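Local coordinates for protein CalS10 (Micromonospora echinospora, PDB 6UK5) that binds S-adenosylmethionine and probably transfers its methyl group to an amino pentose in calicheamicin biosynthesis, at residues P20-A23 against E24-A28; G34-W37 against H38-A41; L69-F72 against A73-F76. One frame throughout, in Å; residues are numbered along the deposited sequence.

Overall arrangement
Each local contact joins buried residues to an exposed edge: His22, Val25 and Tyr26 to Glu24; Trp37 and Glu40 to His38 and Asp39; Phe72 and Phe76 to Thr74. Interactions 1 (helix 20-32) and 2 (start of helix 37-51) both reach the carboxylate of S-adenosylmethionine and touch through Tyr26 and Trp37. Interaction 3 lies on helix 67-73 and the chain that follows it; its nearest atoms are about 7 Å from interaction 1, but it packs on interaction 2 through Thr71 and Phe72 against Ala41 and a probable His38 ND1-Thr71 OG1 hydrogen bond. The chemistry differs with place: an aromatic pair and ligand-bound phenol, a salt bridge and helix cap, backbone bonds and two phenylalanines.

Interaction 1: P20-A23 against E24-A28; sequences PEHA and EVYEA. With SAM (S-adenosylmethionine), chain D.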
ATOM      1  N   PRO A  20       7.183 -18.605  -1.069  1.00 70.69           N
ATOM      2  CA  PRO A  20       6.378 -18.660   0.160  1.00 72.27           C
ATOM      3  C   PRO A  20       5.732 -17.328   0.505  1.00 69.01           C
ATOM      4  O   PRO A  20       4.549 -17.277   0.857  1.00 68.97           O
ATOM      5  CB  PRO A  20       7.395 -19.087   1.230  1.00 72.96           C
ATOM      6  CG  PRO A  20       8.574 -19.629   0.467  1.00 57.11           C
ATOM      7  CD  PRO A  20       8.609 -18.857  -0.809  1.00 73.20           C
ATOM      8  N   GLU A  21       6.506 -16.245   0.420  1.00 68.71           N
ATOM      9  CA  GLU A  21       5.949 -14.918   0.657  1.00 67.07           C
ATOM     10  C   GLU A  21       4.790 -14.633  -0.292  1.00 64.78           C
ATOM     11  O   GLU A  21       3.716 -14.193   0.134  1.00 65.09           O
ATOM     12  CB  GLU A  21       7.046 -13.862   0.509  1.00 63.04           C
ATOM     13  CG  GLU A  21       7.844 -13.624   1.777  1.00 66.04           C
ATOM     14  CD  GLU A  21       9.079 -12.769   1.547  1.00 65.87           C
ATOM     15  OE1 GLU A  21       9.835 -13.062   0.593  1.00 63.88           O
ATOM     16  OE2 GLU A  21       9.288 -11.802   2.316  1.00 58.57           O
ATOM     17  N   HIS A  22       4.990 -14.889  -1.588  1.00 62.15           N
ATOM     18  CA  HIS A  22       3.941 -14.622  -2.567  1.00 58.43           C
ATOM     19  C   HIS A  22       2.687 -15.435  -2.267  1.00 58.32           C
ATOM     20  O   HIS A  22       1.567 -14.920  -2.365  1.00 58.40           O
ATOM     21  CB  HIS A  22       4.453 -14.928  -3.975  1.00 54.83           C
ATOM     22  CG  HIS A  22       3.572 -14.404  -5.067  1.00 54.33           C
ATOM     23  ND1 HIS A  22       3.588 -14.918  -6.345  1.00 52.41           N
ATOM     24  CD2 HIS A  22       2.654 -13.409  -5.074  1.00 55.21           C
ATOM     25  CE1 HIS A  22       2.715 -14.266  -7.092  1.00 55.60           C
ATOM     26  NE2 HIS A  22       2.136 -13.345  -6.344  1.00 58.09           N
ATOM     27  N   ALA A  23       2.855 -16.708  -1.900  1.00 62.88           N
ATOM     28  CA  ALA A  23       1.701 -17.556  -1.625  1.00 67.54           C
ATOM     29  C   ALA A  23       0.854 -16.992  -0.493  1.00 66.95           C
ATOM     30  O   ALA A  23      -0.377 -17.115  -0.510  1.00 68.44           O
ATOM     31  CB  ALA A  23       2.167 -18.974  -1.282  1.00 68.57           C
ATOM     32  N   GLU A  24       1.494 -16.361   0.492  1.00 67.59           N
ATOM     33  CA  GLU A  24       0.774 -15.870   1.662  1.00 67.22           C
ATOM     34  C   GLU A  24      -0.173 -14.729   1.303  1.00 64.54           C
ATOM     35  O   GLU A  24      -1.260 -14.612   1.881  1.00 71.54           O
ATOM     36  CB  GLU A  24       1.783 -15.422   2.720  1.00 70.39           C
ATOM     37  CG  GLU A  24       1.174 -14.948   4.028  1.00 71.68           C
ATOM     38  CD  GLU A  24       2.161 -14.179   4.870  1.00 72.73           C
ATOM     39  OE1 GLU A  24       3.382 -14.333   4.641  1.00 70.76           O
ATOM     40  OE2 GLU A  24       1.709 -13.420   5.752  1.00 77.19           O
ATOM     41  N   VAL A  25       0.221 -13.884   0.351  1.00 63.03           N
ATOM     42  CA  VAL A  25      -0.516 -12.679  -0.011  1.00 63.79           C
ATOM     43  C   VAL A  25      -1.212 -12.804  -1.354  1.00 60.76           C
ATOM     44  O   VAL A  25      -1.942 -11.883  -1.749  1.00 60.78           O
ATOM     45  CB  VAL A  25       0.409 -11.447  -0.018  1.00 65.69           C
ATOM     46  CG1 VAL A  25       0.918 -11.148   1.382  1.00 73.17           C
ATOM     47  CG2 VAL A  25       1.576 -11.662  -0.979  1.00 63.23           C
ATOM     48  N   TYR A  26      -1.016 -13.912  -2.068  1.00 60.97           N
ATOM     49  CA  TYR A  26      -1.450 -13.989  -3.459  1.00 62.36           C
ATOM     50  C   TYR A  26      -2.964 -13.868  -3.605  1.00 62.87           C
ATOM     51  O   TYR A  26      -3.449 -13.215  -4.536  1.00 62.34           O
ATOM     52  CB  TYR A  26      -0.939 -15.304  -4.051  1.00 62.08           C
ATOM     53  CG  TYR A  26      -1.752 -15.854  -5.190  1.00 58.53           C
ATOM     54  CD1 TYR A  26      -2.653 -16.891  -4.987  1.00 62.53           C
ATOM     55  CD2 TYR A  26      -1.609 -15.352  -6.471  1.00 59.94           C
ATOM     56  CE1 TYR A  26      -3.395 -17.404  -6.028  1.00 67.69           C
ATOM     57  CE2 TYR A  26      -2.348 -15.856  -7.519  1.00 67.63           C
ATOM     58  CZ  TYR A  26      -3.238 -16.885  -7.294  1.00 68.15           C
ATOM     59  OH  TYR A  26      -3.974 -17.391  -8.340  1.00 71.21           O
ATOM     60  N   GLU A  27      -3.729 -14.464  -2.693  1.00 63.23           N
ATOM     61  CA  GLU A  27      -5.183 -14.412  -2.819  1.00 65.25           C
ATOM     62  C   GLU A  27      -5.741 -13.066  -2.365  1.00 66.28           C
ATOM     63  O   GLU A  27      -6.666 -12.529  -2.986  1.00 64.91           O
ATOM     64  CB  GLU A  27      -5.826 -15.550  -2.031  1.00 67.45           C
ATOM     65  CG  GLU A  27      -5.139 -16.887  -2.225  1.00 65.69           C
ATOM     66  CD  GLU A  27      -5.868 -18.016  -1.531  1.00 71.84           C
ATOM     67  OE1 GLU A  27      -7.066 -18.223  -1.831  1.00 71.76           O
ATOM     68  OE2 GLU A  27      -5.245 -18.687  -0.678  1.00 76.96           O
ATOM     69  N   ALA A  28      -5.197 -12.520  -1.275  1.00 62.76           N
ATOM     70  CA  ALA A  28      -5.657 -11.232  -0.768  1.00 62.75           C
ATOM     71  C   ALA A  28      -5.745 -10.178  -1.864  1.00 64.86           C
ATOM     72  O   ALA A  28      -6.701  -9.395  -1.906  1.00 64.76           O
ATOM     73  CB  ALA A  28      -4.715 -10.756   0.340  1.00 65.58           C
TER
HETATM   74  N   SAM D 302      -5.581 -22.146 -10.424  1.00 62.92           N
HETATM   75  CA  SAM D 302      -4.715 -21.191  -9.809  1.00 65.34           C
HETATM   76  C   SAM D 302      -5.505 -20.014  -9.159  1.00 62.85           C
HETATM   77  O   SAM D 302      -6.426 -19.480  -9.824  1.00 57.37           O
HETATM   78  OXT SAM D 302      -5.145 -19.685  -8.011  1.00 61.42           O
HETATM   79  CB  SAM D 302      -3.720 -20.648 -10.843  1.00 62.48           C
HETATM   80  CG  SAM D 302      -2.537 -20.065 -10.090  1.00 62.69           C
HETATM   81  SD  SAM D 302      -1.717 -18.968 -11.267  1.00 57.16           S
HETATM   82  CE  SAM D 302      -0.812 -17.907 -10.152  1.00 68.84           C
HETATM   83  C5' SAM D 302      -0.346 -19.922 -12.024  1.00 60.53           C
HETATM   84  C4' SAM D 302       0.151 -21.186 -11.309  1.00 59.88           C
HETATM   85  O4' SAM D 302       0.732 -22.068 -12.286  1.00 64.17           O
HETATM   86  C3' SAM D 302       1.227 -20.937 -10.248  1.00 61.60           C
HETATM   87  O3' SAM D 302       0.718 -21.193  -8.942  1.00 59.25           O
HETATM   88  C2' SAM D 302       2.356 -21.928 -10.594  1.00 62.27           C
HETATM   89  O2' SAM D 302       2.774 -22.674  -9.456  1.00 59.70           O
HETATM   90  C1' SAM D 302       1.721 -22.838 -11.646  1.00 66.02           C
HETATM   91  N9  SAM D 302       2.644 -23.326 -12.663  1.00 66.80           N
HETATM   92  C8  SAM D 302       3.403 -22.582 -13.530  1.00 66.70           C
HETATM   93  N7  SAM D 302       4.083 -23.295 -14.393  1.00 64.22           N
HETATM   94  C5  SAM D 302       3.746 -24.601 -14.080  1.00 63.36           C
HETATM   95  C6  SAM D 302       4.112 -25.840 -14.640  1.00 61.55           C
HETATM   96  N6  SAM D 302       4.979 -25.971 -15.648  1.00 62.09           N
HETATM   97  N1  SAM D 302       3.562 -26.956 -14.116  1.00 59.60           N
HETATM   98  C2  SAM D 302       2.711 -26.832 -13.093  1.00 60.55           C
HETATM   99  N3  SAM D 302       2.300 -25.724 -12.474  1.00 61.54           N
HETATM  100  C4  SAM D 302       2.856 -24.637 -13.018  1.00 63.87           C
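His22 and Tyr26, one helical turn apart on helix 20-32, form a T-shaped aromatic pair: the edge of the phenol ring is turned toward the imidazole face, with centroids 5.9 Å apart and planes at 83°. Tyr26 CB also lies over one face of the imidazole. The four-residue spacing puts both side chains on the same flank of the helix, and the torsions set how each ring leaves the backbone, both CG atoms standing opposite the backbone N (chi1 -167° in His22 and 153° in Tyr26).

The polar contacts differ at the two ends of the pair. Tyr26 OH donates a 2.6 Å hydrogen bond to OXT of S-adenosylmethionine, which lies at the ring edge and in its plane, while the methyl carbon CE of the ligand is 3.7 Å from Tyr26 CE2. His22 ND1 instead bonds back to Phe18 N.

Backbone bonds hold the turn: Glu24 N donates to Pro20 O at 3.2 Å and more weakly to Glu21 O, and Val25 N makes a weak bond to His22 O. Val25 CG2 rests 3.5 Å from Glu21 O, its side chain packing on Trp198, Val200 and Phe209. Glu24 reaches outward to a salt bridge with Arg177.

A phenylalanine in place of Tyr26 would probably leave the ligand's OXT without its phenolic donor. The chemistry implies a divided role for the tyrosine: its ring is braced within the helix, while its hydroxyl bond is consistent with a part in holding the carboxylate end of the methyl donor, together with Trp37 NE1.

Interaction 2: G34-W37 against H38-A41; sequences GKSW and HDEA. With SAM (S-adenosylmethionine), chain D; ACT (acetate ion), chain E.
Lys35 and Glu40 cross at about a right angle, the ammonium group meeting the carboxylate in a salt bridge. Lys35 NZ lies 2.8 Å from Glu40 OE2, on its syn lone pair, and bonds more weakly to OE1, which also accepts from His68 NE2. The lysine runs extended until its last bend (chi4 80°), where NZ turns to the glutamate and also donates to an acetate ion, probably from the crystallisation liquor. Lys35 CE lies 3.8 Å above one face of the Trp37 indole, offset toward its rim. The indole itself points its edge at S-adenosylmethionine: Trp37 NE1 donates to the ligand's O at 2.8 Å, N-H...O angle 162°, with the acceptor in the ring plane. Ser36 is the N-cap of helix 37-51, its OG accepting from Asp39 N at 2.9 Å. One water accepts from Ser36 N and donates to Glu40 OE2, tying the cap to the salt bridge.

Before this cap, Gly34 ends helix 20-32 in a Schellman motif. Trp37 packs against Tyr30 and Arg31 of that helix and meets His68 of helix 67-73 edge-to-face, while Ala41 rests on His68, Thr71 and Phe72 of the same helix.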
ATOM      1  N   GLY A  34     -11.712  -7.906  -6.735  1.00 68.37           N
ATOM      2  CA  GLY A  34     -13.045  -8.375  -7.052  1.00 62.27           C
ATOM      3  C   GLY A  34     -13.112  -9.769  -7.639  1.00 58.85           C
ATOM      4  O   GLY A  34     -14.152 -10.157  -8.178  1.00 62.48           O
ATOM      5  N   LYS A  35     -12.029 -10.535  -7.550  1.00 59.83           N
ATOM      6  CA  LYS A  35     -12.042 -11.885  -8.092  1.00 60.49           C
ATOM      7  C   LYS A  35     -12.698 -12.829  -7.095  1.00 59.44           C
ATOM      8  O   LYS A  35     -12.436 -12.769  -5.890  1.00 61.54           O
ATOM      9  CB  LYS A  35     -10.625 -12.363  -8.416  1.00 64.30           C
ATOM     10  CG  LYS A  35     -10.584 -13.707  -9.151  1.00 64.48           C
ATOM     11  CD  LYS A  35      -9.174 -14.069  -9.611  1.00 69.07           C
ATOM     12  CE  LYS A  35      -9.122 -15.455 -10.253  1.00 68.52           C
ATOM     13  NZ  LYS A  35      -9.586 -15.461 -11.672  1.00 72.95           N
ATOM     14  N   SER A  36     -13.557 -13.700  -7.607  1.00 59.39           N
ATOM     15  CA  SER A  36     -14.238 -14.712  -6.806  1.00 55.38           C
ATOM     16  C   SER A  36     -13.890 -16.071  -7.401  1.00 55.50           C
ATOM     17  O   SER A  36     -14.497 -16.499  -8.388  1.00 54.29           O
ATOM     18  CB  SER A  36     -15.746 -14.472  -6.783  1.00 61.01           C
ATOM     19  OG  SER A  36     -16.442 -15.642  -6.398  1.00 61.56           O
ATOM     20  N   TRP A  37     -12.907 -16.747  -6.801  1.00 58.44           N
ATOM     21  CA  TRP A  37     -12.609 -18.115  -7.207  1.00 61.11           C
ATOM     22  C   TRP A  37     -13.837 -19.002  -7.067  1.00 59.70           C
ATOM     23  O   TRP A  37     -14.005 -19.962  -7.829  1.00 57.29           O
ATOM     24  CB  TRP A  37     -11.468 -18.688  -6.366  1.00 60.87           C
ATOM     25  CG  TRP A  37     -10.087 -18.329  -6.828  1.00 56.58           C
ATOM     26  CD1 TRP A  37      -9.305 -19.044  -7.684  1.00 57.79           C
ATOM     27  CD2 TRP A  37      -9.308 -17.195  -6.424  1.00 58.70           C
ATOM     28  NE1 TRP A  37      -8.095 -18.416  -7.855  1.00 55.03           N
ATOM     29  CE2 TRP A  37      -8.071 -17.280  -7.091  1.00 57.32           C
ATOM     30  CE3 TRP A  37      -9.541 -16.112  -5.570  1.00 62.17           C
ATOM     31  CZ2 TRP A  37      -7.068 -16.325  -6.933  1.00 58.82           C
ATOM     32  CZ3 TRP A  37      -8.543 -15.163  -5.415  1.00 65.65           C
ATOM     33  CH2 TRP A  37      -7.323 -15.276  -6.092  1.00 64.13           C
ATOM     34  N   HIS A  38     -14.702 -18.698  -6.096  1.00 61.14           N
ATOM     35  CA  HIS A  38     -15.876 -19.529  -5.858  1.00 59.82           C
ATOM     36  C   HIS A  38     -16.847 -19.467  -7.030  1.00 57.51           C
ATOM     37  O   HIS A  38     -17.298 -20.504  -7.529  1.00 54.84           O
ATOM     38  CB  HIS A  38     -16.575 -19.095  -4.571  1.00 59.63           C
ATOM     39  CG  HIS A  38     -17.965 -19.630  -4.439  1.00 67.86           C
ATOM     40  ND1 HIS A  38     -18.232 -20.922  -4.037  1.00 72.41           N
ATOM     41  CD2 HIS A  38     -19.168 -19.054  -4.676  1.00 72.88           C
ATOM     42  CE1 HIS A  38     -19.539 -21.114  -4.022  1.00 78.43           C
ATOM     43  NE2 HIS A  38     -20.129 -19.997  -4.405  1.00 71.24           N
ATOM     44  N   ASP A  39     -17.188 -18.257  -7.478  1.00 57.18           N
ATOM     45  CA  ASP A  39     -18.110 -18.129  -8.601  1.00 57.51           C
ATOM     46  C   ASP A  39     -17.523 -18.741  -9.866  1.00 57.74           C
ATOM     47  O   ASP A  39     -18.243 -19.359 -10.660  1.00 55.60           O
ATOM     48  CB  ASP A  39     -18.462 -16.659  -8.830  1.00 58.89           C
ATOM     49  CG  ASP A  39     -19.293 -16.074  -7.700  1.00 70.16           C
ATOM     50  OD1 ASP A  39     -19.925 -16.856  -6.955  1.00 73.99           O
ATOM     51  OD2 ASP A  39     -19.316 -14.831  -7.560  1.00 69.58           O
ATOM     52  N   GLU A  40     -16.214 -18.581 -10.072  1.00 59.34           N
ATOM     53  CA  GLU A  40     -15.569 -19.182 -11.235  1.00 56.80           C
ATOM     54  C   GLU A  40     -15.648 -20.703 -11.175  1.00 56.60           C
ATOM     55  O   GLU A  40     -16.090 -21.352 -12.131  1.00 55.97           O
ATOM     56  CB  GLU A  40     -14.118 -18.712 -11.324  1.00 57.75           C
ATOM     57  CG  GLU A  40     -13.986 -17.231 -11.664  1.00 58.61           C
ATOM     58  CD  GLU A  40     -12.559 -16.729 -11.565  1.00 60.65           C
ATOM     59  OE1 GLU A  40     -11.635 -17.569 -11.581  1.00 66.26           O
ATOM     60  OE2 GLU A  40     -12.362 -15.497 -11.466  1.00 59.29           O
ATOM     61  N   ALA A  41     -15.228 -21.291 -10.053  1.00 56.63           N
ATOM     62  CA  ALA A  41     -15.285 -22.743  -9.920  1.00 60.79           C
ATOM     63  C   ALA A  41     -16.713 -23.250 -10.078  1.00 59.33           C
ATOM     64  O   ALA A  41     -16.949 -24.281 -10.720  1.00 59.93           O
ATOM     65  CB  ALA A  41     -14.710 -23.170  -8.570  1.00 64.16           C
TER
HETATM   66  N   SAM D 302      -5.581 -22.146 -10.424  1.00 62.92           N
HETATM   67  CA  SAM D 302      -4.715 -21.191  -9.809  1.00 65.34           C
HETATM   68  C   SAM D 302      -5.505 -20.014  -9.159  1.00 62.85           C
HETATM   69  O   SAM D 302      -6.426 -19.480  -9.824  1.00 57.37           O
HETATM   70  OXT SAM D 302      -5.145 -19.685  -8.011  1.00 61.42           O
HETATM   71  CB  SAM D 302      -3.720 -20.648 -10.843  1.00 62.48           C
HETATM   72  CG  SAM D 302      -2.537 -20.065 -10.090  1.00 62.69           C
HETATM   73  SD  SAM D 302      -1.717 -18.968 -11.267  1.00 57.16           S
HETATM   74  CE  SAM D 302      -0.812 -17.907 -10.152  1.00 68.84           C
HETATM   75  C5' SAM D 302      -0.346 -19.922 -12.024  1.00 60.53           C
HETATM   76  C4' SAM D 302       0.151 -21.186 -11.309  1.00 59.88           C
HETATM   77  O4' SAM D 302       0.732 -22.068 -12.286  1.00 64.17           O
HETATM   78  C3' SAM D 302       1.227 -20.937 -10.248  1.00 61.60           C
HETATM   79  O3' SAM D 302       0.718 -21.193  -8.942  1.00 59.25           O
HETATM   80  C2' SAM D 302       2.356 -21.928 -10.594  1.00 62.27           C
HETATM   81  O2' SAM D 302       2.774 -22.674  -9.456  1.00 59.70           O
HETATM   82  C1' SAM D 302       1.721 -22.838 -11.646  1.00 66.02           C
HETATM   83  N9  SAM D 302       2.644 -23.326 -12.663  1.00 66.80           N
HETATM   84  C8  SAM D 302       3.403 -22.582 -13.530  1.00 66.70           C
HETATM   85  N7  SAM D 302       4.083 -23.295 -14.393  1.00 64.22           N
HETATM   86  C5  SAM D 302       3.746 -24.601 -14.080  1.00 63.36           C
HETATM   87  C6  SAM D 302       4.112 -25.840 -14.640  1.00 61.55           C
HETATM   88  N6  SAM D 302       4.979 -25.971 -15.648  1.00 62.09           N
HETATM   89  N1  SAM D 302       3.562 -26.956 -14.116  1.00 59.60           N
HETATM   90  C2  SAM D 302       2.711 -26.832 -13.093  1.00 60.55           C
HETATM   91  N3  SAM D 302       2.300 -25.724 -12.474  1.00 61.54           N
HETATM   92  C4  SAM D 302       2.856 -24.637 -13.018  1.00 63.87           C
HETATM   93  C   ACT E 303      -8.644 -11.560 -12.690  1.00 65.13           C
HETATM   94  O   ACT E 303      -9.386 -12.575 -12.634  1.00 60.16           O
HETATM   95  OXT ACT E 303      -8.005 -11.184 -13.706  1.00 64.40           O
HETATM   96  CH3 ACT E 303      -8.508 -10.705 -11.414  1.00 68.51           C
HETATM   97  O   HOH W   1     -14.441 -13.425 -10.771  1.00 53.61           O

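Interaction 3: L69-F72 against A73-F76; sequences LETF and ATRF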
ATOM      1  N   LEU A  69     -10.026 -25.335  -6.301  1.00 70.78           N
ATOM      2  CA  LEU A  69     -10.289 -26.691  -5.835  1.00 72.93           C
ATOM      3  C   LEU A  69     -11.179 -26.710  -4.601  1.00 70.57           C
ATOM      4  O   LEU A  69     -11.972 -27.642  -4.423  1.00 58.42           O
ATOM      5  CB  LEU A  69      -8.971 -27.401  -5.528  1.00 73.73           C
ATOM      6  CG  LEU A  69      -8.219 -27.972  -6.725  1.00 72.05           C
ATOM      7  CD1 LEU A  69      -6.779 -28.273  -6.359  1.00 64.85           C
ATOM      8  CD2 LEU A  69      -8.920 -29.209  -7.223  1.00 76.12           C
ATOM      9  N   GLU A  70     -11.065 -25.697  -3.739  1.00 70.64           N
ATOM     10  CA  GLU A  70     -11.906 -25.648  -2.549  1.00 71.22           C
ATOM     11  C   GLU A  70     -13.384 -25.744  -2.903  1.00 72.76           C
ATOM     12  O   GLU A  70     -14.141 -26.469  -2.247  1.00 71.00           O
ATOM     13  CB  GLU A  70     -11.637 -24.360  -1.769  1.00 66.90           C
ATOM     14  CG  GLU A  70     -12.418 -24.267  -0.468  1.00 60.37           C
ATOM     15  CD  GLU A  70     -11.885 -23.204   0.466  1.00 60.95           C
ATOM     16  OE1 GLU A  70     -12.297 -22.035   0.330  1.00 64.01           O
ATOM     17  OE2 GLU A  70     -11.049 -23.535   1.332  1.00 65.13           O
ATOM     18  N   THR A  71     -13.814 -25.024  -3.940  1.00 74.84           N
ATOM     19  CA  THR A  71     -15.217 -25.071  -4.335  1.00 76.03           C
ATOM     20  C   THR A  71     -15.517 -26.284  -5.209  1.00 72.61           C
ATOM     21  O   THR A  71     -16.641 -26.797  -5.177  1.00 72.59           O
ATOM     22  CB  THR A  71     -15.605 -23.779  -5.053  1.00 76.76           C
ATOM     23  OG1 THR A  71     -15.455 -22.673  -4.154  1.00 75.81           O
ATOM     24  CG2 THR A  71     -17.054 -23.839  -5.511  1.00 74.92           C
ATOM     25  N   PHE A  72     -14.546 -26.748  -6.001  1.00 72.92           N
ATOM     26  CA  PHE A  72     -14.767 -27.954  -6.792  1.00 73.83           C
ATOM     27  C   PHE A  72     -15.063 -29.151  -5.896  1.00 70.61           C
ATOM     28  O   PHE A  72     -15.869 -30.020  -6.253  1.00 66.79           O
ATOM     29  CB  PHE A  72     -13.551 -28.244  -7.677  1.00 73.76           C
ATOM     30  CG  PHE A  72     -13.496 -27.420  -8.940  1.00 71.78           C
ATOM     31  CD1 PHE A  72     -12.322 -26.790  -9.320  1.00 72.07           C
ATOM     32  CD2 PHE A  72     -14.612 -27.291  -9.754  1.00 71.31           C
ATOM     33  CE1 PHE A  72     -12.266 -26.039 -10.482  1.00 63.91           C
ATOM     34  CE2 PHE A  72     -14.561 -26.540 -10.915  1.00 70.44           C
ATOM     35  CZ  PHE A  72     -13.386 -25.916 -11.279  1.00 63.48           C
ATOM     36  N   ALA A  73     -14.415 -29.217  -4.726  1.00 70.18           N
ATOM     37  CA  ALA A  73     -14.613 -30.357  -3.835  1.00 68.81           C
ATOM     38  C   ALA A  73     -16.053 -30.449  -3.348  1.00 68.50           C
ATOM     39  O   ALA A  73     -16.579 -31.552  -3.164  1.00 69.26           O
ATOM     40  CB  ALA A  73     -13.658 -30.266  -2.642  1.00 65.81           C
ATOM     41  N   THR A  74     -16.710 -29.304  -3.143  1.00 67.78           N
ATOM     42  CA  THR A  74     -18.116 -29.294  -2.760  1.00 70.27           C
ATOM     43  C   THR A  74     -19.032 -29.751  -3.888  1.00 69.38           C
ATOM     44  O   THR A  74     -20.221 -29.981  -3.642  1.00 73.30           O
ATOM     45  CB  THR A  74     -18.545 -27.890  -2.321  1.00 67.16           C
ATOM     46  OG1 THR A  74     -18.794 -27.082  -3.479  1.00 69.63           O
ATOM     47  CG2 THR A  74     -17.464 -27.230  -1.470  1.00 69.31           C
ATOM     48  N   ARG A  75     -18.509 -29.889  -5.106  1.00 67.85           N
ATOM     49  CA  ARG A  75     -19.312 -30.169  -6.286  1.00 63.85           C
ATOM     50  C   ARG A  75     -18.991 -31.503  -6.946  1.00 60.75           C
ATOM     51  O   ARG A  75     -19.842 -32.029  -7.671  1.00 56.09           O
ATOM     52  CB  ARG A  75     -19.130 -29.038  -7.314  1.00 63.97           C
ATOM     53  CG  ARG A  75     -19.542 -27.662  -6.783  1.00 63.80           C
ATOM     54  CD  ARG A  75     -21.050 -27.518  -6.629  1.00 63.83           C
ATOM     55  NE  ARG A  75     -21.759 -27.846  -7.862  1.00 66.72           N
ATOM     56  CZ  ARG A  75     -21.990 -26.979  -8.845  1.00 65.32           C
ATOM     57  NH1 ARG A  75     -21.577 -25.721  -8.747  1.00 66.97           N
ATOM     58  NH2 ARG A  75     -22.638 -27.369  -9.932  1.00 60.19           N
ATOM     59  N   PHE A  76     -17.802 -32.061  -6.722  1.00 63.75           N
ATOM     60  CA  PHE A  76     -17.398 -33.338  -7.295  1.00 62.98           C
ATOM     61  C   PHE A  76     -16.924 -34.277  -6.192  1.00 63.42           C
ATOM     62  O   PHE A  76     -16.193 -33.853  -5.287  1.00 65.37           O
ATOM     63  CB  PHE A  76     -16.286 -33.148  -8.339  1.00 64.90           C
ATOM     64  CG  PHE A  76     -16.694 -32.295  -9.511  1.00 64.66           C
ATOM     65  CD1 PHE A  76     -16.291 -30.975  -9.608  1.00 62.89           C
ATOM     66  CD2 PHE A  76     -17.494 -32.820 -10.515  1.00 64.30           C
ATOM     67  CE1 PHE A  76     -16.673 -30.200 -10.686  1.00 66.58           C
ATOM     68  CE2 PHE A  76     -17.875 -32.045 -11.592  1.00 64.50           C
ATOM     69  CZ  PHE A  76     -17.465 -30.738 -11.676  1.00 62.94           C
TER
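Phe72 O is gripped by two backbone donors on the way from helix 67-73 to strand 78-83, within the Rossmann-like fold of the methyltransferase domain. Phe76 N lies 2.8 Å away, nearly in line with the C=O, though its N-H points off line (N-H...O 138°), whereas Arg75 N, at 2.9 Å, comes from above the carbonyl plane, 61° out of it. One turn earlier, Ala73 N donates to Leu69 O at 2.9 Å in the regular helical pattern.

Thr71 O takes a side-chain bond as well: Thr74 OG1 donates to it at 2.8 Å, with a weak bond from Thr74 N beside it. The hydroxyl sits between the backbone N and the carbonyl carbon (chi1 80°), which folds it back over the preceding turn and leaves Thr74 CG2 near Glu70 O.

Arg75 lays its CG against Thr71 O, then bends at chi2 and chi3, and its guanidinium forms a salt bridge with Asp46 of helix 37-51. Thr71 OG1 is hydrogen-bonded to His38 ND1 of the same helix.

Phe72 and Phe76 lie side by side and point the same way, both packing on Leu58 of strand 57-61; Phe72 also meets Val44 and Phe76 meets Arg49. Where the two rings meet, Phe72 CD2 lies at the edge of the Phe76 ring and in its plane, 3.7 Å from Phe76 CE1.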